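Local coordinates for protein 4-hydroxy-3-methylbut-2-enyl diphosphate reductase, apicoplast (Plasmodium falciparum, PDB 4N7B) that reduces (E)-4-hydroxy-3-methylbut-2-enyl diphosphate to isopentenyl and dimethylallyl diphosphate with an iron-sulfur cluster, the last step of the apicoplast isoprenoid-precursor pathway, at residues V318-V321 with H322-Q326; D388-A391 with L392-K396; Q326-K330 with E331-I335; N351-P354 with H355-H358; K446-Y449 with S450-R454. All coordinates share one frame; numbering follows the deposited sequence.

Interaction 1. Residues V318-V321 with H322-Q326; sequences VNKV and HVYVQ. With NA (sodium ion), chain F.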
loop_
_atom_site.group_PDB
_atom_site.type_symbol
_atom_site.label_atom_id
_atom_site.label_comp_id
_atom_site.label_asym_id
_atom_site.label_seq_id
_atom_site.Cartn_x
_atom_site.Cartn_y
_atom_site.Cartn_z
ATOM N N VAL A 318 3.730 -8.257 -1.092
ATOM C CA VAL A 318 5.036 -7.594 -1.101
ATOM C C VAL A 318 6.111 -8.681 -1.022
ATOM O O VAL A 318 7.085 -8.656 -1.774
ATOM C CB VAL A 318 5.192 -6.592 0.066
ATOM C CG1 VAL A 318 6.642 -6.171 0.233
ATOM C CG2 VAL A 318 4.314 -5.381 -0.167
ATOM N N ASN A 319 5.914 -9.668 -0.152
ATOM C CA ASN A 319 6.869 -10.762 -0.066
ATOM C C ASN A 319 7.003 -11.451 -1.418
ATOM O O ASN A 319 8.080 -11.915 -1.791
ATOM C CB ASN A 319 6.454 -11.769 0.991
ATOM C CG ASN A 319 7.436 -12.913 1.115
ATOM O OD1 ASN A 319 8.551 -12.738 1.601
ATOM N ND2 ASN A 319 7.019 -14.098 0.692
ATOM N N LYS A 320 5.899 -11.518 -2.152
ATOM C CA LYS A 320 5.910 -12.098 -3.482
ATOM C C LYS A 320 6.982 -11.426 -4.336
ATOM O O LYS A 320 7.790 -12.098 -4.968
ATOM C CB LYS A 320 4.546 -11.901 -4.110
ATOM C CG LYS A 320 4.418 -12.292 -5.550
ATOM C CD LYS A 320 3.021 -11.870 -5.994
ATOM C CE LYS A 320 2.638 -12.395 -7.347
ATOM N NZ LYS A 320 1.520 -11.589 -7.925
ATOM N N VAL A 321 7.020 -10.100 -4.318
ATOM C CA VAL A 321 7.976 -9.369 -5.158
ATOM C C VAL A 321 9.401 -9.648 -4.681
ATOM O O VAL A 321 10.289 -9.970 -5.483
ATOM C CB VAL A 321 7.700 -7.843 -5.175
ATOM C CG1 VAL A 321 8.666 -7.125 -6.093
ATOM C CG2 VAL A 321 6.295 -7.587 -5.651
ATOM N N HIS A 322 9.609 -9.573 -3.371
ATOM C CA HIS A 322 10.921 -9.872 -2.785
ATOM C C HIS A 322 11.426 -11.215 -3.266
ATOM O O HIS A 322 12.606 -11.388 -3.582
ATOM C CB HIS A 322 10.827 -9.895 -1.258
ATOM C CG HIS A 322 10.776 -8.531 -0.634
ATOM N ND1 HIS A 322 11.591 -8.160 0.412
ATOM C CD2 HIS A 322 10.003 -7.453 -0.909
ATOM C CE1 HIS A 322 11.325 -6.912 0.754
ATOM N NE2 HIS A 322 10.367 -6.459 -0.034
ATOM N N VAL A 323 10.506 -12.167 -3.330
ATOM C CA VAL A 323 10.837 -13.548 -3.614
ATOM C C VAL A 323 11.230 -13.741 -5.083
ATOM O O VAL A 323 12.242 -14.371 -5.385
ATOM C CB VAL A 323 9.635 -14.448 -3.232
ATOM C CG1 VAL A 323 9.611 -15.688 -4.070
ATOM C CG2 VAL A 323 9.693 -14.768 -1.751
ATOM N N TYR A 324 10.442 -13.196 -6.000
ATOM C CA TYR A 324 10.800 -13.270 -7.413
ATOM C C TYR A 324 12.167 -12.630 -7.675
ATOM O O TYR A 324 12.941 -13.121 -8.488
ATOM C CB TYR A 324 9.739 -12.594 -8.285
ATOM C CG TYR A 324 8.650 -13.553 -8.701
ATOM C CD1 TYR A 324 8.801 -14.382 -9.814
ATOM C CD2 TYR A 324 7.497 -13.675 -7.946
ATOM C CE1 TYR A 324 7.801 -15.280 -10.178
ATOM C CE2 TYR A 324 6.502 -14.559 -8.296
ATOM C CZ TYR A 324 6.647 -15.352 -9.409
ATOM O OH TYR A 324 5.628 -16.227 -9.720
ATOM N N VAL A 325 12.461 -11.538 -6.978
ATOM C CA VAL A 325 13.707 -10.830 -7.180
ATOM C C VAL A 325 14.903 -11.719 -6.814
ATOM O O VAL A 325 15.870 -11.833 -7.578
ATOM C CB VAL A 325 13.738 -9.536 -6.350
ATOM C CG1 VAL A 325 15.163 -9.036 -6.210
ATOM C CG2 VAL A 325 12.844 -8.468 -6.997
ATOM N N GLN A 326 14.841 -12.339 -5.644
ATOM C CA GLN A 326 15.902 -13.239 -5.207
ATOM C C GLN A 326 16.031 -14.410 -6.166
ATOM O O GLN A 326 17.138 -14.830 -6.510
ATOM C CB GLN A 326 15.601 -13.776 -3.812
ATOM C CG GLN A 326 15.909 -12.798 -2.683
ATOM C CD GLN A 326 15.388 -13.293 -1.328
ATOM O OE1 GLN A 326 14.239 -13.037 -0.969
ATOM N NE2 GLN A 326 16.230 -14.011 -0.583
HETATM NA NA NA F . 2.940 -15.929 -8.473
#

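Interaction 2. Residues D388-A391 with L392-K396; sequences DDCA and LIVQK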
loop_
_atom_site.group_PDB
_atom_site.type_symbol
_atom_site.label_atom_id
_atom_site.label_comp_id
_atom_site.label_asym_id
_atom_site.label_seq_id
_atom_site.Cartn_x
_atom_site.Cartn_y
_atom_site.Cartn_z
ATOM N N ASP A 388 -1.968 3.178 -14.815
ATOM C CA ASP A 388 -1.745 3.943 -16.039
ATOM C C ASP A 388 -0.278 4.289 -16.238
ATOM O O ASP A 388 0.262 4.043 -17.302
ATOM C CB ASP A 388 -2.567 5.219 -16.013
ATOM C CG ASP A 388 -4.047 4.943 -15.821
ATOM O OD1 ASP A 388 -4.680 4.399 -16.759
ATOM O OD2 ASP A 388 -4.564 5.240 -14.716
ATOM N N ASP A 389 0.348 4.854 -15.206
ATOM C CA ASP A 389 1.765 5.162 -15.224
ATOM C C ASP A 389 2.572 3.899 -15.427
ATOM O O ASP A 389 3.506 3.869 -16.230
ATOM C CB ASP A 389 2.204 5.782 -13.903
ATOM C CG ASP A 389 1.854 7.262 -13.778
ATOM O OD1 ASP A 389 1.382 7.884 -14.770
ATOM O OD2 ASP A 389 2.082 7.806 -12.659
ATOM N N CYS A 390 2.222 2.850 -14.690
ATOM C CA CYS A 390 2.989 1.608 -14.755
ATOM C C CYS A 390 2.996 1.081 -16.178
ATOM O O CYS A 390 4.048 0.734 -16.717
ATOM C CB CYS A 390 2.437 0.530 -13.814
ATOM S SG CYS A 390 3.544 -0.867 -13.660
ATOM N N ALA A 391 1.820 1.030 -16.791
ATOM C CA ALA A 391 1.713 0.543 -18.163
ATOM C C ALA A 391 2.571 1.381 -19.113
ATOM O O ALA A 391 3.163 0.858 -20.072
ATOM C CB ALA A 391 0.257 0.554 -18.617
ATOM N N LEU A 392 2.632 2.683 -18.849
ATOM C CA LEU A 392 3.429 3.617 -19.669
ATOM C C LEU A 392 4.894 3.228 -19.634
ATOM O O LEU A 392 5.544 3.035 -20.663
ATOM C CB LEU A 392 3.305 5.013 -19.073
ATOM C CG LEU A 392 2.856 6.195 -19.906
ATOM C CD1 LEU A 392 4.099 6.759 -20.572
ATOM C CD2 LEU A 392 1.785 5.795 -20.927
ATOM N N ILE A 393 5.414 3.108 -18.420
ATOM C CA ILE A 393 6.814 2.771 -18.224
ATOM C C ILE A 393 7.120 1.385 -18.790
ATOM O O ILE A 393 8.118 1.203 -19.475
ATOM C CB ILE A 393 7.179 2.863 -16.738
ATOM C CG1 ILE A 393 6.990 4.307 -16.262
ATOM C CG2 ILE A 393 8.626 2.444 -16.493
ATOM C CD1 ILE A 393 7.078 4.464 -14.750
ATOM N N VAL A 394 6.233 0.427 -18.549
ATOM C CA VAL A 394 6.441 -0.940 -19.013
ATOM C C VAL A 394 6.523 -0.991 -20.532
ATOM O O VAL A 394 7.361 -1.693 -21.105
ATOM C CB VAL A 394 5.310 -1.871 -18.517
ATOM C CG1 VAL A 394 5.270 -3.173 -19.305
ATOM C CG2 VAL A 394 5.486 -2.133 -17.050
ATOM N N GLN A 395 5.648 -0.243 -21.186
ATOM C CA GLN A 395 5.626 -0.192 -22.636
ATOM C C GLN A 395 6.963 0.299 -23.183
ATOM O O GLN A 395 7.464 -0.217 -24.187
ATOM C CB GLN A 395 4.530 0.757 -23.090
ATOM C CG GLN A 395 4.451 0.953 -24.583
ATOM C CD GLN A 395 3.272 1.828 -24.957
ATOM O OE1 GLN A 395 3.394 3.056 -25.065
ATOM N NE2 GLN A 395 2.109 1.201 -25.132
ATOM N N LYS A 396 7.527 1.306 -22.529
ATOM C CA LYS A 396 8.811 1.868 -22.943
ATOM C C LYS A 396 9.916 0.858 -22.659
ATOM O O LYS A 396 10.783 0.635 -23.487
ATOM C CB LYS A 396 9.080 3.177 -22.204
ATOM C CG LYS A 396 10.149 4.021 -22.854
ATOM C CD LYS A 396 10.310 5.342 -22.153
ATOM C CE LYS A 396 11.515 6.086 -22.703
ATOM N NZ LYS A 396 11.475 6.188 -24.189
#

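Interaction 3. Residues Q326-K330 with E331-I335; sequences QMKAK and ENYDI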
loop_
_atom_site.group_PDB
_atom_site.type_symbol
_atom_site.label_atom_id
_atom_site.label_comp_id
_atom_site.label_asym_id
_atom_site.label_seq_id
_atom_site.Cartn_x
_atom_site.Cartn_y
_atom_site.Cartn_z
ATOM N N GLN A 326 14.841 -12.339 -5.644
ATOM C CA GLN A 326 15.902 -13.239 -5.207
ATOM C C GLN A 326 16.031 -14.410 -6.166
ATOM O O GLN A 326 17.138 -14.830 -6.510
ATOM C CB GLN A 326 15.601 -13.776 -3.812
ATOM C CG GLN A 326 15.909 -12.798 -2.683
ATOM C CD GLN A 326 15.388 -13.293 -1.328
ATOM O OE1 GLN A 326 14.239 -13.037 -0.969
ATOM N NE2 GLN A 326 16.230 -14.011 -0.583
ATOM N N MET A 327 14.893 -14.948 -6.593
ATOM C CA MET A 327 14.889 -16.153 -7.425
ATOM C C MET A 327 15.501 -15.896 -8.797
ATOM O O MET A 327 16.247 -16.726 -9.333
ATOM C CB MET A 327 13.466 -16.658 -7.608
ATOM C CG MET A 327 13.346 -17.837 -8.565
ATOM S SD MET A 327 11.628 -18.366 -8.717
ATOM C CE MET A 327 10.757 -16.874 -9.101
ATOM N N LYS A 328 15.170 -14.751 -9.377
ATOM C CA LYS A 328 15.677 -14.421 -10.707
ATOM C C LYS A 328 17.115 -13.949 -10.651
ATOM O O LYS A 328 17.884 -14.155 -11.592
ATOM C CB LYS A 328 14.787 -13.376 -11.375
ATOM C CG LYS A 328 13.442 -13.948 -11.773
ATOM C CD LYS A 328 13.637 -15.092 -12.763
ATOM C CE LYS A 328 12.348 -15.809 -13.052
ATOM N NZ LYS A 328 12.547 -16.774 -14.159
ATOM N N ALA A 329 17.505 -13.341 -9.538
ATOM C CA ALA A 329 18.890 -12.905 -9.406
ATOM C C ALA A 329 19.779 -14.130 -9.336
ATOM O O ALA A 329 20.871 -14.137 -9.886
ATOM C CB ALA A 329 19.075 -12.048 -8.182
ATOM N N LYS A 330 19.307 -15.176 -8.666
ATOM C CA LYS A 330 20.088 -16.397 -8.565
ATOM C C LYS A 330 20.170 -17.094 -9.917
ATOM O O LYS A 330 21.023 -17.951 -10.119
ATOM C CB LYS A 330 19.511 -17.342 -7.506
ATOM C CG LYS A 330 20.380 -18.569 -7.240
ATOM C CD LYS A 330 19.686 -19.568 -6.310
ATOM C CE LYS A 330 19.493 -19.000 -4.900
ATOM N NZ LYS A 330 20.794 -18.676 -4.236
ATOM N N GLU A 331 19.299 -16.712 -10.849
ATOM C CA GLU A 331 19.342 -17.257 -12.203
ATOM C C GLU A 331 20.157 -16.339 -13.131
ATOM O O GLU A 331 20.205 -16.533 -14.350
ATOM C CB GLU A 331 17.925 -17.471 -12.730
ATOM C CG GLU A 331 17.175 -18.618 -12.038
ATOM C CD GLU A 331 15.676 -18.607 -12.311
ATOM O OE1 GLU A 331 15.221 -17.810 -13.152
ATOM O OE2 GLU A 331 14.940 -19.385 -11.667
ATOM N N ASN A 332 20.834 -15.372 -12.521
ATOM C CA ASN A 332 21.670 -14.398 -13.229
ATOM C C ASN A 332 20.903 -13.445 -14.161
ATOM O O ASN A 332 21.389 -13.094 -15.241
ATOM C CB ASN A 332 22.780 -15.097 -14.008
ATOM C CG ASN A 332 23.934 -14.165 -14.322
ATOM O OD1 ASN A 332 24.337 -13.367 -13.471
ATOM N ND2 ASN A 332 24.466 -14.248 -15.549
ATOM N N TYR A 333 19.706 -13.049 -13.745
ATOM C CA TYR A 333 18.998 -11.963 -14.389
ATOM C C TYR A 333 19.412 -10.674 -13.709
ATOM O O TYR A 333 19.703 -10.662 -12.519
ATOM C CB TYR A 333 17.493 -12.090 -14.179
ATOM C CG TYR A 333 16.762 -13.072 -15.063
ATOM C CD1 TYR A 333 16.937 -14.442 -14.921
ATOM C CD2 TYR A 333 15.845 -12.624 -16.001
ATOM C CE1 TYR A 333 16.238 -15.329 -15.705
ATOM C CE2 TYR A 333 15.144 -13.502 -16.795
ATOM C CZ TYR A 333 15.332 -14.857 -16.640
ATOM O OH TYR A 333 14.628 -15.738 -17.446
ATOM N N ASP A 334 19.418 -9.578 -14.446
ATOM C CA ASP A 334 19.457 -8.292 -13.790
ATOM C C ASP A 334 18.011 -7.903 -13.633
ATOM O O ASP A 334 17.175 -8.305 -14.433
ATOM C CB ASP A 334 20.225 -7.257 -14.601
ATOM C CG ASP A 334 21.646 -7.071 -14.097
ATOM O OD1 ASP A 334 22.297 -8.087 -13.771
ATOM O OD2 ASP A 334 22.105 -5.911 -14.013
ATOM N N ILE A 335 17.709 -7.132 -12.601
ATOM C CA ILE A 335 16.328 -6.858 -12.269
ATOM C C ILE A 335 16.003 -5.384 -12.367
ATOM O O ILE A 335 16.711 -4.555 -11.800
ATOM C CB ILE A 335 16.009 -7.339 -10.856
ATOM C CG1 ILE A 335 15.702 -8.842 -10.883
ATOM C CG2 ILE A 335 14.793 -6.615 -10.311
ATOM C CD1 ILE A 335 16.716 -9.662 -10.196
HETATM O O HOH W 1 12.231 -19.117 -12.146
#

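Interaction 4. Residues N351-P354 with H355-H358; sequences NEAP and HCTH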
loop_
_atom_site.group_PDB
_atom_site.type_symbol
_atom_site.label_atom_id
_atom_site.label_comp_id
_atom_site.label_asym_id
_atom_site.label_seq_id
_atom_site.Cartn_x
_atom_site.Cartn_y
_atom_site.Cartn_z
ATOM N N ASN A 351 16.830 -4.144 -1.811
ATOM C CA ASN A 351 17.943 -4.690 -1.050
ATOM C C ASN A 351 17.979 -6.209 -1.000
ATOM O O ASN A 351 18.850 -6.784 -0.358
ATOM C CB ASN A 351 17.967 -4.085 0.350
ATOM C CG ASN A 351 18.662 -2.738 0.372
ATOM O OD1 ASN A 351 19.648 -2.535 -0.330
ATOM N ND2 ASN A 351 18.147 -1.813 1.160
ATOM N N GLU A 352 17.054 -6.863 -1.693
ATOM C CA GLU A 352 17.106 -8.318 -1.801
ATOM C C GLU A 352 18.145 -8.727 -2.843
ATOM O O GLU A 352 18.694 -9.819 -2.773
ATOM C CB GLU A 352 15.737 -8.887 -2.163
ATOM C CG GLU A 352 14.663 -8.697 -1.091
ATOM C CD GLU A 352 14.791 -9.671 0.081
ATOM O OE1 GLU A 352 15.690 -10.534 0.056
ATOM O OE2 GLU A 352 13.982 -9.577 1.031
ATOM N N ALA A 353 18.419 -7.850 -3.806
ATOM C CA ALA A 353 19.459 -8.104 -4.801
ATOM C C ALA A 353 20.064 -6.779 -5.276
ATOM O O ALA A 353 20.017 -6.456 -6.460
ATOM C CB ALA A 353 18.887 -8.885 -5.980
ATOM N N PRO A 354 20.653 -6.014 -4.347
ATOM C CA PRO A 354 21.052 -4.620 -4.590
ATOM C C PRO A 354 22.082 -4.445 -5.719
ATOM O O PRO A 354 22.050 -3.438 -6.429
ATOM C CB PRO A 354 21.654 -4.192 -3.243
ATOM C CG PRO A 354 22.112 -5.466 -2.603
ATOM C CD PRO A 354 21.151 -6.524 -3.055
ATOM N N HIS A 355 22.970 -5.413 -5.895
ATOM C CA HIS A 355 24.064 -5.258 -6.848
ATOM C C HIS A 355 23.644 -5.590 -8.272
ATOM O O HIS A 355 24.387 -5.318 -9.205
ATOM C CB HIS A 355 25.261 -6.123 -6.440
ATOM C CG HIS A 355 25.826 -5.769 -5.101
ATOM N ND1 HIS A 355 25.784 -4.486 -4.588
ATOM C CD2 HIS A 355 26.436 -6.525 -4.160
ATOM C CE1 HIS A 355 26.343 -4.473 -3.395
ATOM N NE2 HIS A 355 26.748 -5.700 -3.109
ATOM N N CYS A 356 22.455 -6.167 -8.445
ATOM C CA CYS A 356 21.983 -6.490 -9.785
ATOM C C CYS A 356 20.581 -5.929 -10.037
ATOM O O CYS A 356 19.907 -6.332 -10.978
ATOM C CB CYS A 356 22.028 -8.004 -10.031
ATOM S SG CYS A 356 20.868 -8.913 -9.011
ATOM N N THR A 357 20.155 -4.978 -9.210
ATOM C CA THR A 357 18.857 -4.344 -9.401
ATOM C C THR A 357 19.012 -2.878 -9.825
ATOM O O THR A 357 19.973 -2.195 -9.445
ATOM C CB THR A 357 17.968 -4.432 -8.138
ATOM O OG1 THR A 357 17.712 -5.806 -7.819
ATOM C CG2 THR A 357 16.639 -3.726 -8.370
ATOM N N HIS A 358 18.068 -2.411 -10.634
ATOM C CA HIS A 358 18.070 -1.040 -11.130
ATOM C C HIS A 358 16.695 -0.441 -10.996
ATOM O O HIS A 358 15.740 -0.923 -11.593
ATOM C CB HIS A 358 18.488 -1.033 -12.591
ATOM C CG HIS A 358 19.711 -1.852 -12.856
ATOM N ND1 HIS A 358 20.934 -1.289 -13.148
ATOM C CD2 HIS A 358 19.902 -3.194 -12.841
ATOM C CE1 HIS A 358 21.825 -2.251 -13.315
ATOM N NE2 HIS A 358 21.227 -3.415 -13.134
#

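Interaction 5. Residues K446-Y449 with S450-R454; sequences KLVY and SSQIR. With SO4 (sulfate ion), chain D.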
loop_
_atom_site.group_PDB
_atom_site.type_symbol
_atom_site.label_atom_id
_atom_site.label_comp_id
_atom_site.label_asym_id
_atom_site.label_seq_id
_atom_site.Cartn_x
_atom_site.Cartn_y
_atom_site.Cartn_z
ATOM N N LYS A 446 -2.391 7.653 -5.624
ATOM C CA LYS A 446 -2.605 7.153 -6.985
ATOM C C LYS A 446 -4.092 7.079 -7.317
ATOM O O LYS A 446 -4.478 7.107 -8.493
ATOM C CB LYS A 446 -1.902 5.807 -7.215
ATOM C CG LYS A 446 -0.394 5.864 -6.982
ATOM C CD LYS A 446 0.260 6.914 -7.873
ATOM C CE LYS A 446 1.613 7.373 -7.318
ATOM N NZ LYS A 446 2.093 8.631 -8.022
ATOM N N LEU A 447 -4.939 7.020 -6.295
ATOM C CA LEU A 447 -6.379 7.040 -6.553
ATOM C C LEU A 447 -6.755 8.438 -7.012
ATOM O O LEU A 447 -7.461 8.613 -8.002
ATOM C CB LEU A 447 -7.170 6.661 -5.306
ATOM C CG LEU A 447 -7.202 5.168 -5.011
ATOM C CD1 LEU A 447 -7.861 4.928 -3.668
ATOM C CD2 LEU A 447 -7.943 4.431 -6.090
ATOM N N VAL A 448 -6.290 9.439 -6.285
ATOM C CA VAL A 448 -6.540 10.820 -6.678
ATOM C C VAL A 448 -6.083 11.044 -8.118
ATOM O O VAL A 448 -6.786 11.645 -8.943
ATOM C CB VAL A 448 -5.770 11.781 -5.771
ATOM C CG1 VAL A 448 -5.604 13.173 -6.437
ATOM C CG2 VAL A 448 -6.464 11.895 -4.453
ATOM N N TYR A 449 -4.884 10.568 -8.414
ATOM C CA TYR A 449 -4.299 10.757 -9.737
ATOM C C TYR A 449 -5.126 10.066 -10.816
ATOM O O TYR A 449 -5.300 10.599 -11.906
ATOM C CB TYR A 449 -2.893 10.196 -9.718
ATOM C CG TYR A 449 -2.103 10.277 -10.998
ATOM C CD1 TYR A 449 -1.483 11.457 -11.378
ATOM C CD2 TYR A 449 -1.926 9.158 -11.795
ATOM C CE1 TYR A 449 -0.710 11.527 -12.531
ATOM C CE2 TYR A 449 -1.166 9.217 -12.945
ATOM C CZ TYR A 449 -0.560 10.415 -13.309
ATOM O OH TYR A 449 0.203 10.475 -14.451
ATOM N N SER A 450 -5.630 8.873 -10.518
ATOM C CA SER A 450 -6.412 8.113 -11.497
ATOM C C SER A 450 -7.619 8.915 -11.945
ATOM O O SER A 450 -7.971 8.910 -13.117
ATOM C CB SER A 450 -6.888 6.776 -10.898
ATOM O OG SER A 450 -5.795 5.926 -10.586
ATOM N N SER A 451 -8.274 9.590 -11.004
ATOM C CA SER A 451 -9.418 10.445 -11.337
ATOM C C SER A 451 -8.996 11.677 -12.136
ATOM O O SER A 451 -9.688 12.097 -13.067
ATOM C CB SER A 451 -10.117 10.882 -10.049
ATOM O OG SER A 451 -11.162 11.815 -10.287
ATOM N N GLN A 452 -7.873 12.290 -11.761
ATOM C CA GLN A 452 -7.464 13.534 -12.415
ATOM C C GLN A 452 -7.097 13.344 -13.880
ATOM O O GLN A 452 -7.474 14.171 -14.719
ATOM C CB GLN A 452 -6.292 14.177 -11.688
ATOM C CG GLN A 452 -6.627 14.674 -10.312
ATOM C CD GLN A 452 -5.391 15.097 -9.559
ATOM O OE1 GLN A 452 -4.403 14.368 -9.514
ATOM N NE2 GLN A 452 -5.420 16.286 -8.990
ATOM N N ILE A 453 -6.345 12.295 -14.209
ATOM C CA ILE A 453 -5.968 12.094 -15.614
ATOM C C ILE A 453 -7.192 11.672 -16.429
ATOM O O ILE A 453 -7.140 11.614 -17.662
ATOM C CB ILE A 453 -4.836 11.066 -15.784
ATOM C CG1 ILE A 453 -5.251 9.708 -15.237
ATOM C CG2 ILE A 453 -3.605 11.515 -15.026
ATOM C CD1 ILE A 453 -4.223 8.642 -15.555
ATOM N N ARG A 454 -8.301 11.404 -15.734
ATOM C CA ARG A 454 -9.584 11.170 -16.404
ATOM C C ARG A 454 -10.450 12.452 -16.369
ATOM O O ARG A 454 -11.655 12.427 -16.629
ATOM C CB ARG A 454 -10.275 9.935 -15.813
ATOM C CG ARG A 454 -9.992 8.655 -16.607
ATOM C CD ARG A 454 -10.191 7.294 -15.767
ATOM N NE ARG A 454 -8.920 7.079 -15.108
ATOM C CZ ARG A 454 -8.012 6.171 -15.430
ATOM N NH1 ARG A 454 -8.226 5.263 -16.362
ATOM N NH2 ARG A 454 -6.877 6.170 -14.759
HETATM S S SO4 D . -10.527 3.725 -18.602
HETATM O O1 SO4 D . -11.390 2.876 -19.422
HETATM O O2 SO4 D . -11.348 4.598 -17.768
HETATM O O3 SO4 D . -9.686 2.887 -17.752
HETATM O O4 SO4 D . -9.684 4.538 -19.477
#

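Interaction 1. Residues V318-V321 with H322-Q326
The Tyr324 ring meets Lys320 at its rim: Lys320 O lies near the ring plane beside CD2, at 3.4 Å, and Lys320 CG is 4.1 Å from Tyr324 CE2. A sodium ion also sits in that plane, 3.0 Å from Tyr324 OH. The His322 ring has the Val321 carbonyl carbon near its plane at one edge, whereas Val318 O approaches it obliquely. Val318 with His322 and Lys320 with Tyr324 are i to i+4 pairs on successive turns of helix 316-329, which places Val318 beside Thr383, Glu345 and the iron-sulfur cluster. Val318 and His322 run side by side, CG1 of the valine 3.7 Å from NE2 of the histidine; with His322 CG anti to its carbonyl carbon (chi1 -77°), the imidazole is swung back along the helix toward Val318. Its other nitrogen, ND1, is hydrogen-bonded to Glu352, which would restrict rotation of the ring. Lys320 NZ is hydrogen-bonded by Ser409 OG and Gly410 O, and only the aliphatic part of the chain lies along the tyrosine. Val321 and Val325 face Val380 and Thr349, and their methyl carbons barely meet. Most i to i+4 backbone bonds are straight, as in His322 N to Val318 O at 171°, but Val323 N is shared between Asn319 O and, weakly, Lys320 O. Nearby, Asn319 ND2 rests 3.7 Å from Val323 CG2.

Interaction 2. Residues D388-A391 with L392-K396
Cys390 and Val394, one helical turn apart, make the side-chain contact here: SG of the cysteine lies 4.1 Å from CG2 of the valine, a loose apolar touch. The thiol is directed by a first torsion that sets SG anti to the backbone N (chi1 -169°), while CG2 of Val394 stands beside its own backbone N and 3.2 Å from Cys390 O. The valine methyl is therefore lodged against both the sulfur and the carbonyl of the same residue. Ile393 turns CG1 back along the helix to 3.5 Å from Asp389 O, and together with Val394 it packs on Ile338 of strand 334-338; Cys390 leans on Thr381. This is the inward face of helix 387-400, the crossover of a beta-alpha-beta unit between strands 377-381 and 405-406. Four i to i+4 backbone bonds carry the turn, among them Val394 N to Cys390 O at 2.9 Å, with an N-H...O angle of 164°. The two aspartates direct their carboxylates elsewhere: Asp388 OD2 is salt-bridged to Arg454 and Asp389 OD1 is hydrogen-bonded to Tyr449 OH. With four main-chain bonds against a single apolar side-chain touch, the turn is probably held mainly by its backbone, and the acidic groups near the helix N-terminus reach another part of the chain.

Interaction 3. Residues Q326-K330 with E331-I335
With chi1 at -71° and a second bend at chi2, -60°, the Lys328 side chain folds over so that its methylene CD lies above the Tyr333 ring and its NZ meets Glu331. These residues belong to a Schellman motif that ends helix 316-329: Tyr333 N bonds to Lys328 O at 3.0 Å, and Asn332 N to Ala329 O at 2.9 Å. Asn332, with positive phi, is the C-prime residue, and a type I turn spans Ala329 to Asn332. The second bond is bent at its acceptor, since Asn332 N stands well above the plane of the Ala329 carbonyl. Lys328 CD makes a CH-pi contact over one face of the tyrosine ring, 17° off its normal and offset toward the rim, where it lies 3.9 Å from Tyr333 CE1. Tyr333 OH is held elsewhere, by Glu405 and Lys376. Ala329 CB packs on Ile335 CD1 at 3.9 Å, joining the helix end to the beginning of strand 334-338. The ammonium of Lys328 forms a salt bridge with Glu331, whose two carboxylate oxygens are both used. OE1 takes NZ at 3.0 Å on its syn lone pair, while a water that accepts from NZ donates to OE2 at 2.8 Å.

Interaction 4. Residues N351-P354 with H355-H358
The backbone turns tightly from Ala353 to Cys356, with Pro354 and His355 both in the helical region, and Cys356 N returns to Ala353 O at 3.2 Å with an N-H...O angle of 156°. That carbonyl is gripped twice. Thr357 OG1 donates to the same oxygen at 2.8 Å, and the two donors come from opposite faces of the carbonyl plane, each well out of it. The hydroxyl gets there because Thr357 OG1 is anti to its carbonyl carbon, beside the backbone N (chi1 -61°), on the first residue of strand 357-360. Cys356 puts SG between its backbone N and carbonyl carbon, which lays the sulfur 3.6 Å from Ala353 CB, an apolar contact. Pro354 CG lies over one face of the His355 imidazole, 4.3 Å from its plane and over the ring centre. Around the turn, Ala353 and Cys356 both touch Ala329 of helix 316-329, while Thr357 packs on Ile335 and Leu337 of the neighbouring strand. The i to i+3 main-chain bond and the helical central residues make 353-356 a beta turn, to which the Thr357 hydroxyl adds a second bond on the same acceptor; it leads from the loop after helix 344-350 into an edge strand of the four-stranded parallel sheet.

Interaction 5. Residues K446-Y449 with S450-R454
Helix 442-452 starts with residues that, by similarity, bind the substrate (Ser442 and Asn443, with Ser441 just before), and this contact lies in its later turns. Ser450 folds its hydroxyl back onto the helix: with OG anti to the carbonyl carbon (chi1 -64°), it donates to Lys446 O at 2.7 Å, while Ser450 N reaches the same oxygen at 2.9 Å from the opposite face of the carbonyl plane. Tyr449, its OH engaged by Asp389, meets Ile453, whose CG2 stands over one ring face, 3.9 Å from its centroid and 18° off the normal, a CH-pi contact. The helix is the crossover of a beta-alpha-beta unit between strands 432-436 and 458-461, with Val448 on the strand side; its CG1 lies 3.5 Å from Gln452 OE1. Beyond the helix, Arg454 NE donates to Ser450 O at 2.9 Å, with that oxygen in the guanidinium plane. Besides Asp388 at NH2, Arg454 has a sulfate, probably from the crystallisation liquor, weakly bonded through O2 to NH1.

How the interactions relate
Interactions 1, 3 and 4 cluster on one side of the chain: interaction 1 runs into interaction 3 through Gln326 on helix 316-329, and the turn of interaction 4 leads into the strand beside that of interaction 3, where Ile335 O meets His358 N at 2.8 Å. Glu352 ties interaction 4 back to interaction 1. Interactions 2 and 5 lie on crossover helices of different sheets, bridged by two aspartates. All five are partly buried: half the touching residues of interaction 1 are buried, against two buried and three exposed in interactions 2 and 3. Interaction 1 alone reaches the cluster. Only interaction 3 has a salt bridge across its two segments; CH-pi contacts appear in 3 and 5, and a hydroxyl sharing a carbonyl in 4 and 5.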